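Local coordinates for protein chloromuconate cycloisomerase (Rhodococcus opacus, PDB 4M0X) that is a manganese-binding member of the enolase superfamily, built from a capping N-terminal domain and a TIM-barrel-like C-terminal domain, at residues G59-E64 with F98-A103; A106-L111 with G277-R282; F23-M28 with G55-G60; G95-F98 with A103-A106; I79-S84 with S90-G95. All blocks are in the same frame, centred on the assembly; numbering follows the deposited sequence.

Interaction 1: G59-E64 with F98-A103; sequences GGESVE and FGNSVA
Glu61 drives its carboxylate into the first turn of helix 101-118, where the backbone N-H groups of Val102 and Ala103 await an acceptor. The bond from Val102 N to Glu61 OE2 is the stronger, 2.6 Å long and nearly straight at 173°; it reaches OE2 on its syn side, somewhat tilted out of the carboxylate plane. Ala103 N gives a second, weak bond of 3.3 Å to Glu61 OE1, so each oxygen faces one amide, which would limit rotation of the flat group, though the second bond is weak. Ser101 N also lies near OE2, but at an angle unsuited to bonding. A carboxylate suits this place because its negative charge would be steadied by the positive end of the helix dipole.

The van der Waals part is slight. Asn100 CB lies 3.7 Å from Glu61 OE1, and Ala103 CB 3.9 Å from the same oxygen, while the methyl CG2 of Val102 lies alongside OE2. Glu61 reaches this spot because CG stands beside its own backbone N (chi1 -58°) and the chain then runs extended.

Asn100 occupies the N-cap position without capping. Its ND2 instead binds Phe98 O at 3.1 Å, in the carbonyl plane, and has a stronger partner in Gly60 O of the second subunit. Ser62 N-caps the other helix through OG and Thr65 N.

The arrangement is a helix N terminus served by an acidic side chain from a distant loop, here joining two helix starts of the N-terminal domain at a subunit interface.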
# COMPACT_ATOMS: atom_id res chain seq x y z
N GLY A 59 15.26 8.57 -28.65
CA GLY A 59 14.59 7.26 -28.66
C GLY A 59 15.43 6.10 -29.19
O GLY A 59 14.95 4.96 -29.23
N GLY A 60 16.68 6.37 -29.58
CA GLY A 60 17.59 5.31 -30.03
C GLY A 60 17.44 4.90 -31.50
O GLY A 60 18.08 3.93 -31.97
N GLU A 61 16.58 5.61 -32.21
CA GLU A 61 16.38 5.35 -33.62
C GLU A 61 17.04 6.50 -34.37
O GLU A 61 17.13 7.61 -33.83
CB GLU A 61 14.88 5.23 -33.94
CG GLU A 61 14.18 4.12 -33.15
CD GLU A 61 12.90 3.57 -33.78
OE1 GLU A 61 12.96 3.02 -34.91
OE2 GLU A 61 11.83 3.65 -33.12
N SER A 62 17.54 6.20 -35.58
CA SER A 62 18.10 7.21 -36.50
C SER A 62 17.60 6.99 -37.93
O SER A 62 17.29 5.86 -38.31
CB SER A 62 19.62 7.13 -36.52
OG SER A 62 20.08 6.00 -37.25
N VAL A 63 17.54 8.04 -38.74
CA VAL A 63 17.09 7.83 -40.12
C VAL A 63 17.90 6.73 -40.85
O VAL A 63 17.34 5.99 -41.64
CB VAL A 63 17.05 9.11 -40.97
CG1 VAL A 63 16.04 10.10 -40.41
CG2 VAL A 63 18.43 9.74 -41.10
N GLU A 64 19.19 6.63 -40.54
CA GLU A 64 20.07 5.69 -41.23
C GLU A 64 19.71 4.27 -40.83
O GLU A 64 19.60 3.41 -41.69
CB GLU A 64 21.55 5.97 -40.93
CG GLU A 64 22.10 7.26 -41.54
CD GLU A 64 21.74 8.49 -40.74
OE1 GLU A 64 21.02 8.36 -39.72
OE2 GLU A 64 22.18 9.61 -41.12
N PHE A 98 11.89 -6.24 -32.01
CA PHE A 98 11.54 -5.55 -30.79
C PHE A 98 11.81 -4.04 -30.96
O PHE A 98 12.80 -3.63 -31.57
CB PHE A 98 12.32 -6.11 -29.60
CG PHE A 98 11.97 -5.47 -28.31
CD1 PHE A 98 10.81 -5.84 -27.63
CD2 PHE A 98 12.74 -4.40 -27.82
CE1 PHE A 98 10.45 -5.20 -26.46
CE2 PHE A 98 12.39 -3.74 -26.64
CZ PHE A 98 11.24 -4.14 -25.96
N GLY A 99 10.93 -3.22 -30.40
CA GLY A 99 11.14 -1.80 -30.38
C GLY A 99 11.09 -1.27 -31.79
O GLY A 99 10.24 -1.67 -32.56
N ASN A 100 12.01 -0.37 -32.13
CA ASN A 100 12.02 0.26 -33.44
C ASN A 100 10.64 0.73 -33.84
O ASN A 100 10.10 0.34 -34.88
CB ASN A 100 12.64 -0.66 -34.51
CG ASN A 100 14.14 -0.87 -34.29
OD1 ASN A 100 14.98 -0.20 -34.89
ND2 ASN A 100 14.48 -1.79 -33.43
N SER A 101 10.06 1.58 -32.99
CA SER A 101 8.70 2.06 -33.18
C SER A 101 8.58 3.13 -34.27
O SER A 101 7.55 3.28 -34.91
CB SER A 101 8.16 2.60 -31.86
OG SER A 101 8.01 1.55 -30.91
N VAL A 102 9.64 3.87 -34.51
CA VAL A 102 9.55 4.92 -35.51
C VAL A 102 9.54 4.25 -36.86
O VAL A 102 8.77 4.63 -37.74
CB VAL A 102 10.70 5.93 -35.34
CG1 VAL A 102 10.61 7.04 -36.38
CG2 VAL A 102 10.66 6.51 -33.93
N ALA A 103 10.37 3.22 -36.99
CA ALA A 103 10.36 2.32 -38.16
C ALA A 103 8.99 1.70 -38.37
O ALA A 103 8.45 1.78 -39.47
CB ALA A 103 11.40 1.24 -38.01

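Interaction 2: A106-L111 with G277-R282; sequences AIETAL and GLSRAR
Glu108 OE2 is gripped from several directions, first by the backbone N of Ser279, 2.9 Å away in an almost straight bond (174°) that uses the syn lone pair. A water donates to Glu108 OE2 at 2.6 Å and accepts from Arg280 N at 3.1 Å, which extends the reach of the carboxylate to a third residue of the helix start. Ser279 OG adds a weak bond of 3.5 Å to Glu108 OE2, and Trp112 NE1, one turn on in the acid's own helix, adds another weak one.

The other oxygen, Glu108 OE1, takes the N-H of Leu278 at 2.9 Å, but from above the carboxylate plane, 37° out of it. The two amides therefore hold the group by both oxygens at different inclinations. Glu108 has its CG anti to the backbone N and bends at chi2 (-104°), so that its side chain crosses that of Leu278 at about a right angle.

Residue types fit closely. Gly277, at the N-cap position of helix 278-291, brings its CA to 3.7 Å from Glu108 OE1 and has no beta carbon to stand between the acid and the helix end. N-H groups of the first turn, which lack acceptors within the helix, and the helix dipole would favour a charged carboxylate, otherwise costly in a buried place.

Glu108 belongs to helix 101-118 of the N-terminal domain and its partners to a helix of the barrel domain, so the contact ties one domain to the other. On its flanks Glu108 touches Ile86 and Ser90 of helix 86-96, Leu278 and Thr109 rest on helix 304-316, and Ala110 packs against Val36 and Val38 of strand 27-40.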
# COMPACT_ATOMS: atom_id res chain seq x y z
N ALA A 106 6.19 4.24 -39.52
CA ALA A 106 6.18 4.74 -40.90
C ALA A 106 5.46 3.77 -41.83
O ALA A 106 4.69 4.20 -42.70
CB ALA A 106 7.58 5.04 -41.38
N ILE A 107 5.70 2.47 -41.62
CA ILE A 107 4.98 1.39 -42.31
C ILE A 107 3.50 1.29 -41.94
O ILE A 107 2.63 1.24 -42.83
CB ILE A 107 5.61 0.06 -42.01
CG1 ILE A 107 7.03 0.08 -42.54
CG2 ILE A 107 4.77 -1.07 -42.58
CD1 ILE A 107 7.78 -1.24 -42.40
N GLU A 108 3.20 1.18 -40.64
CA GLU A 108 1.81 1.06 -40.20
C GLU A 108 1.05 2.25 -40.76
O GLU A 108 -0.05 2.11 -41.26
CB GLU A 108 1.69 1.00 -38.67
CG GLU A 108 0.30 0.64 -38.12
CD GLU A 108 -0.48 1.82 -37.55
OE1 GLU A 108 -0.31 2.94 -38.06
OE2 GLU A 108 -1.28 1.66 -36.60
N THR A 109 1.68 3.42 -40.72
CA THR A 109 1.05 4.66 -41.12
C THR A 109 0.86 4.72 -42.66
O THR A 109 -0.22 5.02 -43.16
CB THR A 109 1.85 5.81 -40.44
OG1 THR A 109 0.99 6.55 -39.59
CG2 THR A 109 2.65 6.72 -41.35
N ALA A 110 1.90 4.39 -43.42
CA ALA A 110 1.79 4.29 -44.87
C ALA A 110 0.65 3.37 -45.25
O ALA A 110 -0.12 3.68 -46.16
CB ALA A 110 3.08 3.80 -45.47
N LEU A 111 0.56 2.22 -44.56
CA LEU A 111 -0.54 1.30 -44.72
C LEU A 111 -1.93 1.91 -44.52
O LEU A 111 -2.85 1.61 -45.30
CB LEU A 111 -0.37 0.14 -43.78
CG LEU A 111 0.08 -1.18 -44.38
CD1 LEU A 111 0.59 -1.08 -45.80
CD2 LEU A 111 1.10 -1.78 -43.43
N GLY A 277 2.87 3.84 -34.25
CA GLY A 277 1.77 3.98 -35.20
C GLY A 277 0.44 4.54 -34.75
O GLY A 277 0.23 4.88 -33.59
N LEU A 278 -0.48 4.59 -35.69
CA LEU A 278 -1.77 5.17 -35.46
C LEU A 278 -2.66 4.41 -34.48
O LEU A 278 -3.31 5.00 -33.65
CB LEU A 278 -2.46 5.33 -36.80
CG LEU A 278 -3.85 5.95 -36.85
CD1 LEU A 278 -3.82 7.31 -36.16
CD2 LEU A 278 -4.23 6.06 -38.30
N SER A 279 -2.72 3.09 -34.58
CA SER A 279 -3.62 2.36 -33.69
C SER A 279 -3.16 2.51 -32.25
O SER A 279 -3.94 2.95 -31.41
CB SER A 279 -3.75 0.89 -34.11
OG SER A 279 -4.43 0.82 -35.35
N ARG A 280 -1.88 2.19 -32.00
CA ARG A 280 -1.29 2.25 -30.65
C ARG A 280 -1.41 3.63 -30.04
O ARG A 280 -1.87 3.75 -28.90
CB ARG A 280 0.18 1.81 -30.66
CG ARG A 280 0.39 0.37 -31.06
CD ARG A 280 -0.30 -0.54 -30.06
NE ARG A 280 0.14 -1.93 -30.20
CZ ARG A 280 -0.47 -2.98 -29.65
NH1 ARG A 280 -1.57 -2.83 -28.90
NH2 ARG A 280 0.02 -4.20 -29.86
N ALA A 281 -1.07 4.67 -30.80
CA ALA A 281 -1.30 6.05 -30.35
C ALA A 281 -2.75 6.27 -29.86
O ALA A 281 -2.91 6.80 -28.76
CB ALA A 281 -0.90 7.08 -31.39
N ARG A 282 -3.78 5.87 -30.62
CA ARG A 282 -5.14 6.01 -30.09
C ARG A 282 -5.35 5.21 -28.82
O ARG A 282 -6.03 5.69 -27.90
CB ARG A 282 -6.26 5.66 -31.09
CG ARG A 282 -7.13 6.86 -31.47
CD ARG A 282 -8.55 6.93 -30.91
NE ARG A 282 -8.67 7.23 -29.48
CZ ARG A 282 -9.85 7.52 -28.90
NH1 ARG A 282 -10.95 7.56 -29.63
NH2 ARG A 282 -9.93 7.78 -27.60
O HOH W 1 -0.04 1.36 -34.29

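Interaction 3: F23-M28 with G55-G60; sequences FAATTM and GPWWGG
Two loops of the capping domain meet where Trp57 of the loop 55-60 packs against Phe23, Ala24, Ala25 and Thr26 in the turn between strands 20-22 and 27-40. The turn is closed by its own backbone bond, Phe23 N to Thr26 O at 2.8 Å, and offers the large indole mostly small side chains, with Phe23 at its start.

Ala25 comes nearest the root of that indole, its CB lying 3.7 Å from Trp57 CB, while its backbone N stands over one ring face, toward the rim. The opposite face is taken by CB of the adjacent Trp58, 3.8 Å above the plane and over the ring centre. With CG held between its backbone N and carbonyl carbon (chi1 77°), Trp57 is thus clasped between its own neighbour and the other loop. Further out, Phe23 CB touches Trp57 CZ2 at 3.6 Å; the phenyl and the six-membered ring are inclined at 38°, their centroids 5.9 Å apart, which is an oblique meeting. Alanines suit the turn because a bare methyl lets a flat ring come close.

Thr26 OG1 lies 3.8 Å from Trp57 CD1, but the indole N-H itself is bonded to Pro53 O. Gly95 of the second subunit packs on both Ala25 and Trp57.

The Trp57 side chain lies about 7 Å from the manganese ion, and Trp58 touches Asp247, one of the metal ligands. Loops of the N-terminal domain folded over the metal end of the barrel, as here, are characteristic of the enolase superfamily, where they help to enclose the active site.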
# COMPACT_ATOMS: atom_id res chain seq x y z
N PHE A 23 17.56 21.16 -29.02
CA PHE A 23 16.98 20.32 -27.97
C PHE A 23 18.03 20.13 -26.87
O PHE A 23 19.06 20.80 -26.87
CB PHE A 23 16.60 18.94 -28.53
CG PHE A 23 15.55 18.97 -29.62
CD1 PHE A 23 14.19 18.95 -29.30
CD2 PHE A 23 15.93 19.01 -30.96
CE1 PHE A 23 13.24 18.98 -30.31
CE2 PHE A 23 14.97 19.04 -31.97
CZ PHE A 23 13.62 19.02 -31.64
N ALA A 24 17.77 19.19 -25.96
CA ALA A 24 18.73 18.86 -24.90
C ALA A 24 20.09 18.30 -25.38
O ALA A 24 21.14 18.76 -24.90
CB ALA A 24 18.10 17.93 -23.87
N ALA A 25 20.08 17.36 -26.33
CA ALA A 25 21.32 16.66 -26.75
C ALA A 25 21.87 16.94 -28.18
O ALA A 25 22.91 16.39 -28.55
CB ALA A 25 21.22 15.17 -26.49
N THR A 26 21.15 17.76 -28.95
CA THR A 26 21.64 18.37 -30.22
C THR A 26 20.93 19.71 -30.52
O THR A 26 19.97 20.07 -29.83
CB THR A 26 21.49 17.43 -31.47
OG1 THR A 26 20.17 16.86 -31.51
CG2 THR A 26 22.55 16.32 -31.52
N THR A 27 21.42 20.44 -31.53
CA THR A 27 20.60 21.45 -32.24
C THR A 27 20.27 20.90 -33.65
O THR A 27 21.14 20.34 -34.32
CB THR A 27 21.30 22.82 -32.35
N MET A 28 19.01 21.04 -34.09
CA MET A 28 18.58 20.56 -35.43
C MET A 28 18.69 21.65 -36.52
O MET A 28 18.05 22.71 -36.43
CB MET A 28 17.18 19.93 -35.40
N GLY A 55 18.01 12.75 -34.25
CA GLY A 55 18.96 11.65 -34.08
C GLY A 55 18.57 10.73 -32.92
O GLY A 55 17.50 10.88 -32.33
N PRO A 56 19.45 9.77 -32.58
CA PRO A 56 19.04 8.74 -31.64
C PRO A 56 19.10 9.14 -30.16
O PRO A 56 18.79 8.33 -29.30
CB PRO A 56 19.98 7.58 -31.96
CG PRO A 56 21.20 8.25 -32.44
CD PRO A 56 20.75 9.47 -33.19
N TRP A 57 19.45 10.38 -29.88
CA TRP A 57 19.51 10.85 -28.49
C TRP A 57 18.19 10.62 -27.73
O TRP A 57 18.21 10.24 -26.56
CB TRP A 57 19.94 12.33 -28.43
CG TRP A 57 18.82 13.30 -28.78
CD1 TRP A 57 18.49 13.75 -30.04
CD2 TRP A 57 17.85 13.88 -27.89
NE1 TRP A 57 17.40 14.59 -29.97
CE2 TRP A 57 16.99 14.69 -28.67
CE3 TRP A 57 17.63 13.79 -26.50
CZ2 TRP A 57 15.91 15.41 -28.11
CZ3 TRP A 57 16.57 14.51 -25.94
CH2 TRP A 57 15.73 15.31 -26.75
N TRP A 58 17.05 10.81 -28.41
CA TRP A 58 15.75 10.78 -27.75
C TRP A 58 15.25 9.35 -27.57
O TRP A 58 14.85 8.98 -26.47
CB TRP A 58 14.75 11.58 -28.57
CG TRP A 58 13.41 11.93 -27.91
CD1 TRP A 58 13.01 13.16 -27.47
CD2 TRP A 58 12.29 11.04 -27.69
NE1 TRP A 58 11.73 13.09 -26.97
CE2 TRP A 58 11.26 11.81 -27.08
CE3 TRP A 58 12.05 9.67 -27.93
CZ2 TRP A 58 10.03 11.25 -26.71
CZ3 TRP A 58 10.81 9.11 -27.56
CH2 TRP A 58 9.82 9.90 -26.96
N GLY A 59 15.26 8.57 -28.65
CA GLY A 59 14.59 7.26 -28.66
C GLY A 59 15.43 6.10 -29.19
O GLY A 59 14.95 4.96 -29.23
N GLY A 60 16.68 6.37 -29.58
CA GLY A 60 17.59 5.31 -30.03
C GLY A 60 17.44 4.90 -31.50
O GLY A 60 18.08 3.93 -31.97

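Interaction 4: G95-F98 with A103-A106; sequences GLVF and AKAA
The flat group that Lys104 meets is the peptide joining Val97 to Phe98, approached end on at its oxygen and not over either face. Lys104 NZ gives a hydrogen bond of 2.8 Å to Val97 O, and the angle at the oxygen is 173°, so the ammonium sits almost straight ahead of the carbonyl. Beside the bond there is little apolar touch: CG2 of Val97 comes to 4.4 Å from Lys104 CE. The first bond of the Phe98 side chain points away from the lysine helix, and its ring forms a cation-pi pair with Arg227 of the second subunit.

A lysine suits this place by its length. CG stands beside the backbone N (chi1 -62°), and from there the chain runs extended to its end, spanning a gap of 9.1 Å between Val97 CA and Lys104 CA. The contact bridges the short link between two consecutive helices: helix 86-96 ends just before Val97, the first residue to leave helical angles, and helix 101-118 follows. The positive charge lies at the C-terminal end of the first helix, where carbonyl oxygens gather and the dipole is negative, a setting that would steady it.

The stronger partner of Lys104 NZ is Asp94 OD1, in a salt bridge from the last turn of helix 86-96; acid and carbonyl together hold the buried ammonium. Gly99 O, in the connecting loop, packs close to Lys104 CE. The side chain of Val97, beta-branched and buried, also touches Leu74 of helix 63-74 and packs on Pro56 of the second subunit, beside the subunit interface.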
# COMPACT_ATOMS: atom_id res chain seq x y z
N GLY A 95 6.71 -9.34 -33.90
CA GLY A 95 7.28 -10.67 -33.86
C GLY A 95 8.69 -10.78 -34.40
O GLY A 95 9.45 -11.61 -33.92
N LEU A 96 9.05 -9.95 -35.39
CA LEU A 96 10.45 -9.94 -35.91
C LEU A 96 11.35 -8.90 -35.27
O LEU A 96 12.55 -9.15 -35.11
CB LEU A 96 10.53 -9.74 -37.43
CG LEU A 96 9.66 -10.62 -38.31
CD1 LEU A 96 9.95 -10.37 -39.78
CD2 LEU A 96 9.85 -12.09 -37.94
N VAL A 97 10.82 -7.72 -34.94
CA VAL A 97 11.68 -6.72 -34.33
C VAL A 97 11.13 -6.10 -33.07
O VAL A 97 10.04 -5.54 -33.05
CB VAL A 97 12.30 -5.68 -35.34
CG1 VAL A 97 11.50 -5.58 -36.61
CG2 VAL A 97 12.49 -4.30 -34.73
N PHE A 98 11.89 -6.24 -32.01
CA PHE A 98 11.54 -5.55 -30.79
C PHE A 98 11.81 -4.04 -30.96
O PHE A 98 12.80 -3.63 -31.57
CB PHE A 98 12.32 -6.11 -29.60
CG PHE A 98 11.97 -5.47 -28.31
CD1 PHE A 98 10.81 -5.84 -27.63
CD2 PHE A 98 12.74 -4.40 -27.82
CE1 PHE A 98 10.45 -5.20 -26.46
CE2 PHE A 98 12.39 -3.74 -26.64
CZ PHE A 98 11.24 -4.14 -25.96
N ALA A 103 10.37 3.22 -36.99
CA ALA A 103 10.36 2.32 -38.16
C ALA A 103 8.99 1.70 -38.37
O ALA A 103 8.45 1.78 -39.47
CB ALA A 103 11.40 1.24 -38.01
N LYS A 104 8.42 1.11 -37.32
CA LYS A 104 7.10 0.46 -37.45
C LYS A 104 6.04 1.49 -37.79
O LYS A 104 5.22 1.26 -38.68
CB LYS A 104 6.72 -0.32 -36.20
CG LYS A 104 7.66 -1.48 -35.87
CD LYS A 104 7.50 -1.94 -34.42
CE LYS A 104 8.30 -3.21 -34.18
NZ LYS A 104 7.71 -3.95 -33.03
N ALA A 105 6.09 2.65 -37.13
CA ALA A 105 5.13 3.74 -37.38
C ALA A 105 5.06 4.17 -38.83
O ALA A 105 3.96 4.40 -39.34
CB ALA A 105 5.42 4.95 -36.49
N ALA A 106 6.19 4.24 -39.52
CA ALA A 106 6.18 4.74 -40.90
C ALA A 106 5.46 3.77 -41.83
O ALA A 106 4.69 4.20 -42.70
CB ALA A 106 7.58 5.04 -41.38

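Interaction 5: I79-S84 with S90-G95; sequences IGRDPS and SQSMDG
Arg81 and Ser92 make the whole of this contact, through a single pair of polar ends: Arg81 NH2 lies 3.4 Å from Ser92 OG, with the hydroxyl placed obliquely to the guanidinium plane. The backbones stay well apart, Arg81 CA being 10.8 Å from Ser92 CA, so the long arginine does the reaching. Its chain bends at chi3 (-36°), which brings the guanidinium down against the helix.

The tight part is what holds the two ends. The guanidinium is fixed by NE, bonded to Val77 O, and by NH1, bonded to Thr85 OG1, while its chain rests on Val88 and Ala89. Ser92 OG is bonded to Val88 O one turn back in its own helix, its OG lying beside its backbone N (chi1 -69°). An arginine fits because its several N-H groups can serve separate acceptors at once, and a serine because its small hydroxyl can stay close to the helix backbone.

The looser part is the surface loop beyond Arg81, which turns on itself: Asp82 OD1 receives Ser84 OG at 3.1 Å, from well above the carboxylate plane, and a weak bond of 3.4 Å runs from Ser84 N to Asp82 OD1, consistent with a loosely closed Asx turn around Pro83.

The contact lies at the outer edge of the N-terminal domain. Residues 79-84 belong to the loop between helix 63-74 and helix 86-96, and Gly80 and Arg81 pair by their backbone with Ile5 of strand 5-17, while helix 86-96 also leans, through Ser90 and Met93, on helix 101-118.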
# COMPACT_ATOMS: atom_id res chain seq x y z
N ILE A 79 5.80 -7.00 -47.97
CA ILE A 79 5.73 -7.42 -49.37
C ILE A 79 4.93 -8.74 -49.52
O ILE A 79 5.25 -9.76 -48.89
CB ILE A 79 7.15 -7.62 -49.96
CG1 ILE A 79 8.09 -6.46 -49.58
CG2 ILE A 79 7.08 -7.90 -51.46
CD1 ILE A 79 8.01 -5.20 -50.42
N GLY A 80 3.89 -8.70 -50.34
CA GLY A 80 3.08 -9.89 -50.64
C GLY A 80 1.88 -10.09 -49.74
O GLY A 80 1.11 -11.06 -49.92
N ARG A 81 1.72 -9.18 -48.77
CA ARG A 81 0.63 -9.21 -47.80
C ARG A 81 -0.62 -8.51 -48.31
O ARG A 81 -0.56 -7.68 -49.22
CB ARG A 81 1.09 -8.58 -46.48
CG ARG A 81 0.02 -7.76 -45.74
CD ARG A 81 0.31 -7.40 -44.27
NE ARG A 81 1.01 -8.43 -43.49
CZ ARG A 81 0.48 -9.58 -43.07
NH1 ARG A 81 -0.80 -9.86 -43.36
NH2 ARG A 81 1.23 -10.45 -42.37
N ASP A 82 -1.76 -8.88 -47.73
CA ASP A 82 -3.02 -8.19 -47.96
C ASP A 82 -3.00 -6.80 -47.29
O ASP A 82 -2.92 -6.68 -46.06
CB ASP A 82 -4.17 -9.05 -47.42
CG ASP A 82 -5.55 -8.52 -47.79
OD1 ASP A 82 -5.70 -7.41 -48.39
OD2 ASP A 82 -6.51 -9.25 -47.45
N PRO A 83 -3.08 -5.73 -48.10
CA PRO A 83 -2.92 -4.36 -47.63
C PRO A 83 -3.93 -3.96 -46.56
O PRO A 83 -3.66 -3.03 -45.77
CB PRO A 83 -3.17 -3.51 -48.88
CG PRO A 83 -3.17 -4.44 -50.04
CD PRO A 83 -3.43 -5.80 -49.52
N SER A 84 -5.08 -4.64 -46.53
CA SER A 84 -6.13 -4.33 -45.54
C SER A 84 -5.89 -4.95 -44.16
O SER A 84 -6.62 -4.65 -43.22
CB SER A 84 -7.51 -4.74 -46.05
OG SER A 84 -7.58 -6.15 -46.25
N SER A 90 1.07 -5.40 -38.17
CA SER A 90 1.66 -4.81 -36.98
C SER A 90 2.16 -5.88 -36.05
O SER A 90 3.26 -5.76 -35.51
CB SER A 90 0.68 -3.90 -36.27
OG SER A 90 0.35 -2.81 -37.08
N GLN A 91 1.37 -6.94 -35.86
CA GLN A 91 1.80 -8.01 -34.97
C GLN A 91 2.99 -8.77 -35.57
O GLN A 91 3.90 -9.18 -34.85
CB GLN A 91 0.67 -8.96 -34.63
CG GLN A 91 1.06 -9.99 -33.59
CD GLN A 91 -0.13 -10.78 -33.07
OE1 GLN A 91 -1.29 -10.38 -33.25
NE2 GLN A 91 0.15 -11.91 -32.42
N SER A 92 2.99 -8.95 -36.88
CA SER A 92 4.11 -9.55 -37.58
C SER A 92 5.38 -8.79 -37.28
O SER A 92 6.37 -9.37 -36.86
CB SER A 92 3.86 -9.55 -39.07
OG SER A 92 2.82 -10.46 -39.41
N MET A 93 5.33 -7.47 -37.48
CA MET A 93 6.51 -6.63 -37.27
C MET A 93 7.07 -6.76 -35.85
O MET A 93 8.31 -6.85 -35.64
CB MET A 93 6.21 -5.19 -37.66
CG MET A 93 6.03 -4.94 -39.16
SD MET A 93 5.76 -3.17 -39.50
CE MET A 93 4.03 -2.93 -39.07
N ASP A 94 6.17 -6.82 -34.87
CA ASP A 94 6.53 -6.99 -33.45
C ASP A 94 7.21 -8.32 -33.23
O ASP A 94 8.16 -8.40 -32.47
CB ASP A 94 5.30 -6.91 -32.56
CG ASP A 94 4.75 -5.49 -32.43
OD1 ASP A 94 5.37 -4.49 -32.91
OD2 ASP A 94 3.67 -5.39 -31.83
N GLY A 95 6.71 -9.34 -33.90
CA GLY A 95 7.28 -10.67 -33.86
C GLY A 95 8.69 -10.78 -34.40
O GLY A 95 9.45 -11.61 -33.92

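How the interactions relate
Interaction 5 is a surface contact with one polar meeting, interactions 1 and 3 are partly buried, and interactions 2 and 4 are buried. Helix 101-118 serves three of them: interactions 1 and 2 set acidic oxygens against backbone N-H groups at helix starts, whereas interaction 4 sets a lysine against the carbonyl end of helix 86-96. That same lysine joins interaction 4 to interaction 5 by its salt bridge with Asp94. Interaction 3 alone is mainly apolar and aromatic, beside the metal site, and it shares Gly59 and Gly60 with interaction 1. Only interaction 2 spans both domains; interactions 1, 3 and 4 border the second subunit, interactions 2 and 5 the third.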